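Local atomic coordinates of putative phthiocerol dimycocerosate transporter LppX (Mycobacterium tuberculosis, PDB entry 2BYO), a protein that probably carries phthiocerol dimycocerosates, lipids of the cell wall, from the cell membrane toward the outer membrane in a hydrophobic cavity large enough for one such molecule. Residues V43-T48 with I193-S198; K146-I151 with P168-I173; D61-A66 with E202-D207. All blocks are in the same frame, centred on the assembly; numbering follows the deposited sequence.

In the fold
From the N terminus, strand 40-49 supplies residues 43-48 of contact 1 and hairpins into strand 57-65, which supplies 61-66 of contact 3. The chain then builds one wing of the antiparallel sheet and crosses to the other, where contact 2 pairs 146-151 with 168-173 around a short helical connection. Only near the C terminus does 193-198 return to 43-48, closing contact 1 and joining the two wings of the half-barrel. The tail 202-207 then closes contact 3 on 61-66. Contact 2 thus lies within the loops of both other contacts, whereas contacts 1 and 3 cross. Contacts 1 and 2 share the docosahexaenoic acid; Arg46 and Asp61 link contacts 1 and 3.

Contact 1: residues V43-T48 with I193-S198; sequences VAVRTT and IQLTQS. With LNL (alpha-linolenic acid), chain K; HXA (docosa-4,7,10,13,16,19-hexaenoic acid), chain I.
A chi1 of 171° swings Val43 CG1 across to Leu195, where it meets CG at 3.5 Å, the two side chains crossing at a slant. Val45 runs alongside Ile193 with the same heading, Val45 CG1 at 4.2 Å from Ile193 CG2, and its other methyl approaches Leu195 CD1. The same face meets the bound lipids: Ile193 CG2 comes to 3.5 Å from C12 of an alpha-linolenic acid, and Val43 CG2 reaches C9 of the docosahexaenoic acid. Gln197 is a polar member of this face, its amide NE2 also lying near C9. The backbones form an antiparallel pair, with hydrogen-bonded pairs at Ala44-Thr196 and Arg46-Gln194. In the U-shaped half-barrel this pairing joins the first and last strands in sequence, neighbours in mid-sheet, and its apolar face lines the hydrophobic cavity. The side chains of Ala44, Arg46, Gln194 and Thr196 occupy the other face. There a water donates to Ala44 O at 2.9 Å and to Gln194 OE1 at 2.7 Å, and also hydrogen-bonds Thr196 OG1, which has Arg183 as a further partner. Arg46 bends at chi2 (-70°), bringing NH1 to 3.0 Å from Val45 O; the acceptor lies in the guanidinium plane, although NH1 stands above the carbonyl plane. Arg46 NH2 makes a salt bridge to Asp61.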
loop_
_atom_site.group_PDB
_atom_site.type_symbol
_atom_site.label_atom_id
_atom_site.label_comp_id
_atom_site.label_asym_id
_atom_site.label_seq_id
_atom_site.Cartn_x
_atom_site.Cartn_y
_atom_site.Cartn_z
ATOM N N VAL A 43 -4.883 -6.433 -3.646
ATOM C CA VAL A 43 -3.991 -5.954 -2.592
ATOM C C VAL A 43 -4.286 -6.655 -1.261
ATOM O O VAL A 43 -5.456 -6.763 -0.832
ATOM C CB VAL A 43 -4.086 -4.425 -2.397
ATOM C CG1 VAL A 43 -3.319 -3.998 -1.171
ATOM C CG2 VAL A 43 -3.511 -3.695 -3.603
ATOM N N ALA A 44 -3.210 -7.141 -0.638
ATOM C CA ALA A 44 -3.249 -7.716 0.688
ATOM C C ALA A 44 -2.451 -6.823 1.624
ATOM O O ALA A 44 -1.238 -6.623 1.446
ATOM C CB ALA A 44 -2.679 -9.109 0.671
ATOM N N VAL A 45 -3.139 -6.264 2.604
ATOM C CA VAL A 45 -2.510 -5.452 3.635
ATOM C C VAL A 45 -2.401 -6.266 4.921
ATOM O O VAL A 45 -3.375 -6.856 5.376
ATOM C CB VAL A 45 -3.306 -4.160 3.900
ATOM C CG1 VAL A 45 -2.641 -3.337 5.001
ATOM C CG2 VAL A 45 -3.440 -3.331 2.612
ATOM N N ARG A 46 -1.209 -6.305 5.494
ATOM C CA ARG A 46 -0.987 -6.930 6.785
ATOM C C ARG A 46 -0.244 -5.926 7.654
ATOM O O ARG A 46 0.460 -5.048 7.136
ATOM C CB ARG A 46 -0.141 -8.210 6.638
ATOM C CG ARG A 46 -0.772 -9.296 5.746
ATOM C CD ARG A 46 -1.993 -9.957 6.391
ATOM N NE ARG A 46 -2.573 -10.973 5.501
ATOM C CZ ARG A 46 -3.480 -10.753 4.542
ATOM N NH1 ARG A 46 -3.977 -9.543 4.312
ATOM N NH2 ARG A 46 -3.905 -11.767 3.800
ATOM N N THR A 47 -0.405 -6.056 8.968
ATOM C CA THR A 47 0.303 -5.216 9.914
ATOM C C THR A 47 0.847 -6.070 11.051
ATOM O O THR A 47 0.338 -7.159 11.312
ATOM C CB THR A 47 -0.617 -4.109 10.526
ATOM O OG1 THR A 47 -1.734 -4.702 11.192
ATOM C CG2 THR A 47 -1.127 -3.163 9.459
ATOM N N THR A 48 1.889 -5.558 11.707
ATOM C CA THR A 48 2.366 -6.079 12.980
ATOM C C THR A 48 2.355 -4.936 13.995
ATOM O O THR A 48 2.381 -3.755 13.622
ATOM C CB THR A 48 3.810 -6.623 12.905
ATOM O OG1 THR A 48 4.715 -5.541 12.690
ATOM C CG2 THR A 48 3.974 -7.632 11.771
ATOM N N ILE A 193 3.493 -1.798 8.396
ATOM C CA ILE A 193 2.456 -2.004 7.388
ATOM C C ILE A 193 3.118 -2.651 6.188
ATOM O O ILE A 193 4.190 -2.222 5.747
ATOM C CB ILE A 193 1.786 -0.689 6.948
ATOM C CG1 ILE A 193 1.241 0.070 8.154
ATOM C CG2 ILE A 193 0.653 -0.971 5.947
ATOM C CD1 ILE A 193 0.741 1.483 7.844
ATOM N N GLN A 194 2.480 -3.695 5.673
ATOM C CA GLN A 194 2.984 -4.415 4.526
ATOM C C GLN A 194 1.876 -4.504 3.492
ATOM O O GLN A 194 0.734 -4.847 3.819
ATOM C CB GLN A 194 3.369 -5.817 4.937
ATOM C CG GLN A 194 3.859 -6.685 3.783
ATOM C CD GLN A 194 3.980 -8.117 4.215
ATOM O OE1 GLN A 194 2.999 -8.866 4.183
ATOM N NE2 GLN A 194 5.164 -8.494 4.683
ATOM N N LEU A 195 2.220 -4.201 2.252
ATOM C CA LEU A 195 1.263 -4.230 1.168
ATOM C C LEU A 195 1.795 -5.128 0.073
ATOM O O LEU A 195 2.873 -4.891 -0.467
ATOM C CB LEU A 195 1.032 -2.814 0.655
ATOM C CG LEU A 195 -0.148 -2.705 -0.291
ATOM C CD1 LEU A 195 -0.853 -1.379 -0.078
ATOM C CD2 LEU A 195 0.281 -2.892 -1.757
ATOM N N THR A 196 1.039 -6.167 -0.242
ATOM C CA THR A 196 1.433 -7.138 -1.238
ATOM C C THR A 196 0.431 -7.106 -2.401
ATOM O O THR A 196 -0.781 -7.236 -2.196
ATOM C CB THR A 196 1.522 -8.542 -0.595
ATOM O OG1 THR A 196 2.452 -8.495 0.499
ATOM C CG2 THR A 196 1.978 -9.606 -1.603
ATOM N N GLN A 197 0.952 -6.908 -3.619
ATOM C CA GLN A 197 0.129 -6.918 -4.835
ATOM C C GLN A 197 0.142 -8.288 -5.522
ATOM O O GLN A 197 1.137 -9.025 -5.470
ATOM C CB GLN A 197 0.637 -5.880 -5.849
ATOM C CG GLN A 197 0.553 -4.424 -5.406
ATOM C CD GLN A 197 1.065 -3.456 -6.460
ATOM O OE1 GLN A 197 1.246 -3.814 -7.629
ATOM N NE2 GLN A 197 1.286 -2.214 -6.053
ATOM N N SER A 198 -0.959 -8.589 -6.205
ATOM C CA SER A 198 -1.075 -9.771 -7.058
ATOM C C SER A 198 -2.218 -9.556 -8.037
ATOM O O SER A 198 -2.907 -8.535 -7.988
ATOM C CB SER A 198 -1.328 -11.020 -6.206
ATOM O OG SER A 198 -2.500 -10.861 -5.419
HETATM O O1 LNL K . -7.647 4.321 -0.225
HETATM C C1 LNL K . -8.160 3.181 -0.338
HETATM O O2 LNL K . -8.402 2.463 0.660
HETATM C C2 LNL K . -8.522 2.667 -1.720
HETATM C C3 LNL K . -7.445 1.752 -2.291
HETATM C C4 LNL K . -7.531 0.323 -1.740
HETATM C C5 LNL K . -6.393 -0.090 -0.795
HETATM C C6 LNL K . -4.981 0.289 -1.276
HETATM C C7 LNL K . -4.008 0.396 -0.099
HETATM C C8 LNL K . -3.953 1.798 0.517
HETATM C C9 LNL K . -2.561 2.141 1.056
HETATM C C10 LNL K . -2.480 2.177 2.581
HETATM C C11 LNL K . -1.918 0.865 3.093
HETATM C C12 LNL K . -0.618 0.542 3.042
HETATM C C13 LNL K . 0.460 1.451 2.482
HETATM C C14 LNL K . 1.693 0.653 2.056
HETATM C C15 LNL K . 2.749 0.507 3.153
HETATM C C16 LNL K . 4.166 0.554 2.581
HETATM C C17 LNL K . 4.592 1.976 2.202
HETATM C C18 LNL K . 6.043 2.066 1.768
HETATM C C1 HXA I . -2.071 6.302 -9.195
HETATM O O1 HXA I . -2.592 7.300 -9.749
HETATM O O2 HXA I . -1.134 6.391 -8.371
HETATM C C2 HXA I . -2.602 4.929 -9.559
HETATM C C3 HXA I . -2.762 4.038 -8.324
HETATM C C4 HXA I . -3.921 3.048 -8.491
HETATM C C5 HXA I . -3.467 1.589 -8.596
HETATM C C6 HXA I . -3.814 0.768 -7.349
HETATM C C7 HXA I . -2.575 0.284 -6.609
HETATM C C8 HXA I . -2.841 0.150 -5.114
HETATM C C9 HXA I . -1.599 -0.361 -4.381
HETATM C C10 HXA I . -0.906 0.713 -3.539
HETATM C C11 HXA I . 0.245 1.410 -4.271
HETATM C C12 HXA I . 1.622 0.960 -3.779
HETATM C C13 HXA I . 2.114 1.765 -2.569
HETATM C C14 HXA I . 3.203 2.786 -2.922
HETATM C C15 HXA I . 4.514 2.502 -2.187
HETATM C C16 HXA I . 5.531 3.608 -2.454
HETATM C C17 HXA I . 6.961 3.158 -2.175
HETATM C C18 HXA I . 7.837 4.355 -1.789
HETATM C C19 HXA I . 9.322 4.114 -2.050
HETATM C C20 HXA I . 9.981 3.366 -0.896
HETATM C C21 HXA I . 11.477 3.172 -1.135
HETATM C C22 HXA I . 12.072 2.021 -0.343
HETATM O O HOH W 1 0.914 -8.240 2.602
#

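Contact 2: residues K146-I151 with P168-I173; sequences KITGTI and PATVWI. With HXA (docosa-4,7,10,13,16,19-hexaenoic acid), chain I.
Residues 146-151 and 168-173 run antiparallel with their short axes at 149°, joined by paired backbone hydrogen bonds at Ile147-Val171 and Gly149-Ala169. Of these, the bond from Gly149 N to Ala169 O is the most bent, 151° at the hydrogen. On the face carrying Lys146, Thr148, Thr170 and Trp172, the lysine is fully extended from a CG anti to N (chi1 -177°), and its aliphatic chain runs beside the indole in the same direction. Lys146 CG lies 3.4 Å from Trp172 NE1, at an oblique angle to the ring, and CE reaches CZ2. Thr170 CG2 sits over one face of the same indole near its rim, while also touching Lys146 CG at 3.7 Å. The two threonines lie side by side, Thr148 CG2 against Thr170 OG1. Strand 129-139, beyond 142-151, supplies partners for two polar ends: Gln134 hydrogen-bonds Thr148 OG1, and Glu137 accepts from Trp172 NE1.

The other face belongs to the lipid cavity of the half-barrel. Ile151 CD1 is modelled 3.3 Å from Ala169 CB, closer than usual and so doubtful in detail, and Ile147 CB meets Val171 CG2 at 4.0 Å. Val171 CG1 approaches C20 of the docosahexaenoic acid at 3.8 Å, and Ile151 CD1 comes to 4.0 Å from the same carbon. The last carbon of the lipid, C22, ends 4.3 Å from Gly149 CA. The ladder therefore separates two chemistries: on the lipid side the two segments offer apolar groups, the methyls of Val171 and Ile151 among them, while the amphipathic lysine, the hydroxyl of Thr148 and the indole N-H are directed to the opposite face, where polar partners from strand 129-139 satisfy the last two.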
loop_
_atom_site.group_PDB
_atom_site.type_symbol
_atom_site.label_atom_id
_atom_site.label_comp_id
_atom_site.label_asym_id
_atom_site.label_seq_id
_atom_site.Cartn_x
_atom_site.Cartn_y
_atom_site.Cartn_z
ATOM N N LYS A 146 14.980 -6.800 -3.701
ATOM C CA LYS A 146 14.668 -6.178 -2.429
ATOM C C LYS A 146 15.521 -4.929 -2.294
ATOM O O LYS A 146 16.738 -5.000 -2.399
ATOM C CB LYS A 146 14.950 -7.139 -1.276
ATOM C CG LYS A 146 14.578 -6.599 0.090
ATOM C CD LYS A 146 15.065 -7.530 1.193
ATOM C CE LYS A 146 14.652 -7.024 2.581
ATOM N NZ LYS A 146 15.180 -7.899 3.664
ATOM N N ILE A 147 14.873 -3.786 -2.101
ATOM C CA ILE A 147 15.563 -2.521 -1.933
ATOM C C ILE A 147 15.006 -1.844 -0.701
ATOM O O ILE A 147 13.801 -1.639 -0.592
ATOM C CB ILE A 147 15.396 -1.581 -3.153
ATOM C CG1 ILE A 147 15.895 -2.266 -4.422
ATOM C CG2 ILE A 147 16.176 -0.260 -2.934
ATOM C CD1 ILE A 147 15.681 -1.467 -5.680
ATOM N N THR A 148 15.897 -1.514 0.228
ATOM C CA THR A 148 15.536 -0.803 1.437
ATOM C C THR A 148 15.897 0.656 1.281
ATOM O O THR A 148 16.736 1.017 0.471
ATOM C CB THR A 148 16.287 -1.356 2.663
ATOM O OG1 THR A 148 17.698 -1.331 2.409
ATOM C CG2 THR A 148 15.861 -2.779 2.954
ATOM N N GLY A 149 15.283 1.492 2.096
ATOM C CA GLY A 149 15.517 2.931 2.032
ATOM C C GLY A 149 14.887 3.586 3.234
ATOM O O GLY A 149 14.170 2.930 3.987
ATOM N N THR A 150 15.154 4.874 3.410
ATOM C CA THR A 150 14.620 5.624 4.527
ATOM C C THR A 150 13.708 6.731 3.984
ATOM O O THR A 150 14.097 7.487 3.098
ATOM C CB THR A 150 15.769 6.160 5.388
ATOM O OG1 THR A 150 16.410 5.047 6.030
ATOM C CG2 THR A 150 15.280 7.153 6.447
ATOM N N ILE A 151 12.483 6.782 4.503
ATOM C CA ILE A 151 11.456 7.705 4.024
ATOM C C ILE A 151 11.346 8.880 4.999
ATOM O O ILE A 151 11.234 8.673 6.201
ATOM C CB ILE A 151 10.094 6.969 3.868
ATOM C CG1 ILE A 151 10.243 5.831 2.846
ATOM C CG2 ILE A 151 8.988 7.931 3.434
ATOM C CD1 ILE A 151 8.956 5.081 2.538
ATOM N N PRO A 168 12.326 3.488 8.211
ATOM C CA PRO A 168 12.792 2.528 7.221
ATOM C C PRO A 168 11.627 1.934 6.433
ATOM O O PRO A 168 10.546 1.712 6.981
ATOM C CB PRO A 168 13.494 1.438 8.042
ATOM C CG PRO A 168 13.191 1.694 9.456
ATOM C CD PRO A 168 12.467 2.993 9.594
ATOM N N ALA A 169 11.865 1.709 5.153
ATOM C CA ALA A 169 10.900 1.093 4.278
ATOM C C ALA A 169 11.627 0.104 3.372
ATOM O O ALA A 169 12.868 0.131 3.265
ATOM C CB ALA A 169 10.184 2.153 3.459
ATOM N N THR A 170 10.848 -0.773 2.743
ATOM C CA THR A 170 11.377 -1.774 1.827
ATOM C C THR A 170 10.414 -1.964 0.662
ATOM O O THR A 170 9.199 -1.884 0.847
ATOM C CB THR A 170 11.557 -3.134 2.519
ATOM O OG1 THR A 170 12.287 -2.963 3.743
ATOM C CG2 THR A 170 12.325 -4.129 1.586
ATOM N N VAL A 171 10.957 -2.175 -0.535
ATOM C CA VAL A 171 10.144 -2.555 -1.689
ATOM C C VAL A 171 10.741 -3.802 -2.324
ATOM O O VAL A 171 11.961 -3.997 -2.288
ATOM C CB VAL A 171 10.037 -1.433 -2.764
ATOM C CG1 VAL A 171 9.356 -0.190 -2.183
ATOM C CG2 VAL A 171 11.397 -1.080 -3.361
ATOM N N TRP A 172 9.872 -4.626 -2.899
ATOM C CA TRP A 172 10.269 -5.828 -3.614
ATOM C C TRP A 172 9.719 -5.744 -5.026
ATOM O O TRP A 172 8.494 -5.704 -5.224
ATOM C CB TRP A 172 9.703 -7.056 -2.920
ATOM C CG TRP A 172 10.354 -7.420 -1.610
ATOM C CD1 TRP A 172 11.354 -8.329 -1.429
ATOM C CD2 TRP A 172 10.023 -6.924 -0.302
ATOM N NE1 TRP A 172 11.679 -8.422 -0.100
ATOM C CE2 TRP A 172 10.883 -7.569 0.617
ATOM C CE3 TRP A 172 9.099 -5.987 0.184
ATOM C CZ2 TRP A 172 10.834 -7.321 1.995
ATOM C CZ3 TRP A 172 9.053 -5.740 1.550
ATOM C CH2 TRP A 172 9.923 -6.399 2.438
ATOM N N ILE A 173 10.625 -5.719 -6.000
ATOM C CA ILE A 173 10.289 -5.406 -7.379
ATOM C C ILE A 173 10.570 -6.610 -8.247
ATOM O O ILE A 173 11.697 -7.096 -8.288
ATOM C CB ILE A 173 11.099 -4.187 -7.900
ATOM C CG1 ILE A 173 10.776 -2.945 -7.060
ATOM C CG2 ILE A 173 10.790 -3.913 -9.378
ATOM C CD1 ILE A 173 11.786 -1.843 -7.209
HETATM C C1 HXA I . -2.071 6.302 -9.195
HETATM O O1 HXA I . -2.592 7.300 -9.749
HETATM O O2 HXA I . -1.134 6.391 -8.371
HETATM C C2 HXA I . -2.602 4.929 -9.559
HETATM C C3 HXA I . -2.762 4.038 -8.324
HETATM C C4 HXA I . -3.921 3.048 -8.491
HETATM C C5 HXA I . -3.467 1.589 -8.596
HETATM C C6 HXA I . -3.814 0.768 -7.349
HETATM C C7 HXA I . -2.575 0.284 -6.609
HETATM C C8 HXA I . -2.841 0.150 -5.114
HETATM C C9 HXA I . -1.599 -0.361 -4.381
HETATM C C10 HXA I . -0.906 0.713 -3.539
HETATM C C11 HXA I . 0.245 1.410 -4.271
HETATM C C12 HXA I . 1.622 0.960 -3.779
HETATM C C13 HXA I . 2.114 1.765 -2.569
HETATM C C14 HXA I . 3.203 2.786 -2.922
HETATM C C15 HXA I . 4.514 2.502 -2.187
HETATM C C16 HXA I . 5.531 3.608 -2.454
HETATM C C17 HXA I . 6.961 3.158 -2.175
HETATM C C18 HXA I . 7.837 4.355 -1.789
HETATM C C19 HXA I . 9.322 4.114 -2.050
HETATM C C20 HXA I . 9.981 3.366 -0.896
HETATM C C21 HXA I . 11.477 3.172 -1.135
HETATM C C22 HXA I . 12.072 2.021 -0.343
#

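Contact 3: residues D61-A66 with E202-D207; sequences DVDVRA and EPVNVD. With ZN (zinc ion), chain C.
Val204 and Val206 of the C-terminal tail lie against Asp63 and Arg65 of strand 57-65, in the antiparallel sheet of the half-barrel. The tail forms no regular strand here, and no backbone hydrogen bond joins the two segments; side chains of the tail pack on side chains and on Asp63 O. Val204 CG1 meets Asp63 CB at 3.7 Å, the two side chains passing antiparallel, while Val204 CG2 reaches Arg65 CB. Two residues on, Val206 CG1 packs on Asp63 O at 3.6 Å and its CG2 lies over one face of the Arg65 guanidinium, nearer the margin of the group than its centre. The bend of Arg65 at chi3 (66°) brings the guanidinium beside Val206 and Asp207, where NH1 makes a weak hydrogen bond, part of a salt bridge, to Asp207 OD1 at 3.1 Å. The carboxylate and guanidinium planes are 46° apart and the N-H points off line (131°); Asp207 is poorly ordered as well.

Farther out, Pro68 O accepts from Arg65 NE, which would restrict the rotation of the guanidinium. Val206 also rests on Ala70 and Lys72 of the next strand, and Glu202 O accepts a hydrogen bond from Ser40 OG where the tail sets out. Asp63 and Asp61 lie on the same face of the strand and each binds a zinc ion together with His42, Asp63 through OD1. At the other zinc, two waters join the shell and Asp61 OD2 coordinates the metal at 2.0 Å.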
loop_
_atom_site.group_PDB
_atom_site.type_symbol
_atom_site.label_atom_id
_atom_site.label_comp_id
_atom_site.label_asym_id
_atom_site.label_seq_id
_atom_site.Cartn_x
_atom_site.Cartn_y
_atom_site.Cartn_z
ATOM N N ASP A 61 -7.731 -7.817 2.397
ATOM C CA ASP A 61 -7.536 -8.381 1.075
ATOM C C ASP A 61 -8.614 -7.780 0.205
ATOM O O ASP A 61 -9.812 -8.003 0.448
ATOM C CB ASP A 61 -7.643 -9.899 1.082
ATOM C CG ASP A 61 -6.404 -10.548 1.640
ATOM O OD1 ASP A 61 -6.264 -10.568 2.875
ATOM O OD2 ASP A 61 -5.565 -11.011 0.844
ATOM N N VAL A 62 -8.179 -7.031 -0.807
ATOM C CA VAL A 62 -9.058 -6.132 -1.542
ATOM C C VAL A 62 -8.786 -6.187 -3.050
ATOM O O VAL A 62 -7.644 -6.107 -3.486
ATOM C CB VAL A 62 -8.890 -4.680 -1.011
ATOM C CG1 VAL A 62 -9.844 -3.715 -1.702
ATOM C CG2 VAL A 62 -9.151 -4.639 0.495
ATOM N N ASP A 63 -9.847 -6.316 -3.834
ATOM C CA ASP A 63 -9.771 -6.165 -5.282
ATOM C C ASP A 63 -9.966 -4.699 -5.629
ATOM O O ASP A 63 -10.880 -4.066 -5.113
ATOM C CB ASP A 63 -10.849 -6.997 -5.967
ATOM C CG ASP A 63 -10.542 -8.472 -5.948
ATOM O OD1 ASP A 63 -9.366 -8.859 -5.779
ATOM O OD2 ASP A 63 -11.481 -9.265 -6.110
ATOM N N VAL A 64 -9.101 -4.170 -6.497
ATOM C CA VAL A 64 -9.096 -2.751 -6.826
ATOM C C VAL A 64 -9.234 -2.568 -8.327
ATOM O O VAL A 64 -8.528 -3.211 -9.109
ATOM C CB VAL A 64 -7.793 -2.056 -6.363
ATOM C CG1 VAL A 64 -7.814 -0.568 -6.729
ATOM C CG2 VAL A 64 -7.594 -2.222 -4.863
ATOM N N ARG A 65 -10.158 -1.695 -8.719
ATOM C CA ARG A 65 -10.224 -1.179 -10.078
ATOM C C ARG A 65 -9.734 0.267 -10.056
ATOM O O ARG A 65 -10.198 1.069 -9.246
ATOM C CB ARG A 65 -11.647 -1.240 -10.624
ATOM C CG ARG A 65 -11.764 -0.821 -12.079
ATOM C CD ARG A 65 -13.223 -0.671 -12.464
ATOM N NE ARG A 65 -13.844 0.432 -11.732
ATOM C CZ ARG A 65 -15.146 0.546 -11.488
ATOM N NH1 ARG A 65 -16.002 -0.384 -11.913
ATOM N NH2 ARG A 65 -15.601 1.596 -10.808
ATOM N N ALA A 66 -8.812 0.592 -10.961
ATOM C CA ALA A 66 -8.095 1.874 -10.903
ATOM C C ALA A 66 -8.946 3.068 -11.320
ATOM O O ALA A 66 -8.863 4.120 -10.699
ATOM C CB ALA A 66 -6.812 1.819 -11.743
ATOM N N GLU A 202 -6.043 -8.779 -13.765
ATOM C CA GLU A 202 -7.068 -9.818 -13.794
ATOM C C GLU A 202 -8.387 -9.142 -13.422
ATOM O O GLU A 202 -8.421 -8.313 -12.515
ATOM C CB GLU A 202 -6.719 -10.966 -12.844
ATOM C CG GLU A 202 -5.421 -11.687 -13.254
ATOM C CD GLU A 202 -4.979 -12.787 -12.295
ATOM O OE1 GLU A 202 -5.814 -13.342 -11.556
ATOM O OE2 GLU A 202 -3.772 -13.097 -12.273
ATOM N N PRO A 203 -9.469 -9.469 -14.132
ATOM C CA PRO A 203 -10.705 -8.717 -13.964
ATOM C C PRO A 203 -11.303 -8.833 -12.559
ATOM O O PRO A 203 -11.109 -9.830 -11.880
ATOM C CB PRO A 203 -11.634 -9.304 -15.043
ATOM C CG PRO A 203 -11.058 -10.610 -15.405
ATOM C CD PRO A 203 -9.596 -10.543 -15.129
ATOM N N VAL A 204 -11.972 -7.780 -12.115
ATOM C CA VAL A 204 -12.526 -7.710 -10.764
ATOM C C VAL A 204 -13.968 -7.265 -10.864
ATOM O O VAL A 204 -14.356 -6.608 -11.827
ATOM C CB VAL A 204 -11.741 -6.709 -9.839
ATOM C CG1 VAL A 204 -10.312 -7.151 -9.633
ATOM C CG2 VAL A 204 -11.783 -5.262 -10.378
ATOM N N ASN A 205 -14.764 -7.636 -9.871
ATOM C CA ASN A 205 -16.140 -7.183 -9.768
ATOM C C ASN A 205 -16.238 -6.385 -8.477
ATOM O O ASN A 205 -16.184 -6.959 -7.387
ATOM C CB ASN A 205 -17.090 -8.379 -9.753
ATOM C CG ASN A 205 -18.541 -7.975 -9.568
ATOM O OD1 ASN A 205 -18.955 -6.887 -9.974
ATOM N ND2 ASN A 205 -19.329 -8.861 -8.964
ATOM N N VAL A 206 -16.330 -5.064 -8.599
ATOM C CA VAL A 206 -16.290 -4.177 -7.429
ATOM C C VAL A 206 -17.566 -3.362 -7.268
ATOM O O VAL A 206 -17.645 -2.516 -6.376
ATOM C CB VAL A 206 -15.035 -3.243 -7.438
ATOM C CG1 VAL A 206 -13.769 -4.057 -7.226
ATOM C CG2 VAL A 206 -14.940 -2.438 -8.724
ATOM N N ASP A 207 -18.557 -3.630 -8.124
ATOM C CA ASP A 207 -19.881 -3.013 -8.021
ATOM C C ASP A 207 -20.964 -3.799 -8.779
ATOM O O ASP A 207 -20.687 -4.473 -9.777
ATOM C CB ASP A 207 -19.860 -1.544 -8.494
ATOM C CG ASP A 207 -19.015 -1.323 -9.753
ATOM O OD1 ASP A 207 -18.179 -0.393 -9.738
ATOM O OD2 ASP A 207 -19.189 -2.054 -10.754
HETATM ZN ZN ZN C . -5.973 -11.758 -1.021
HETATM O O HOH W 2 -4.151 -12.976 -1.591
HETATM O O HOH W 3 -7.913 -13.199 -0.807
#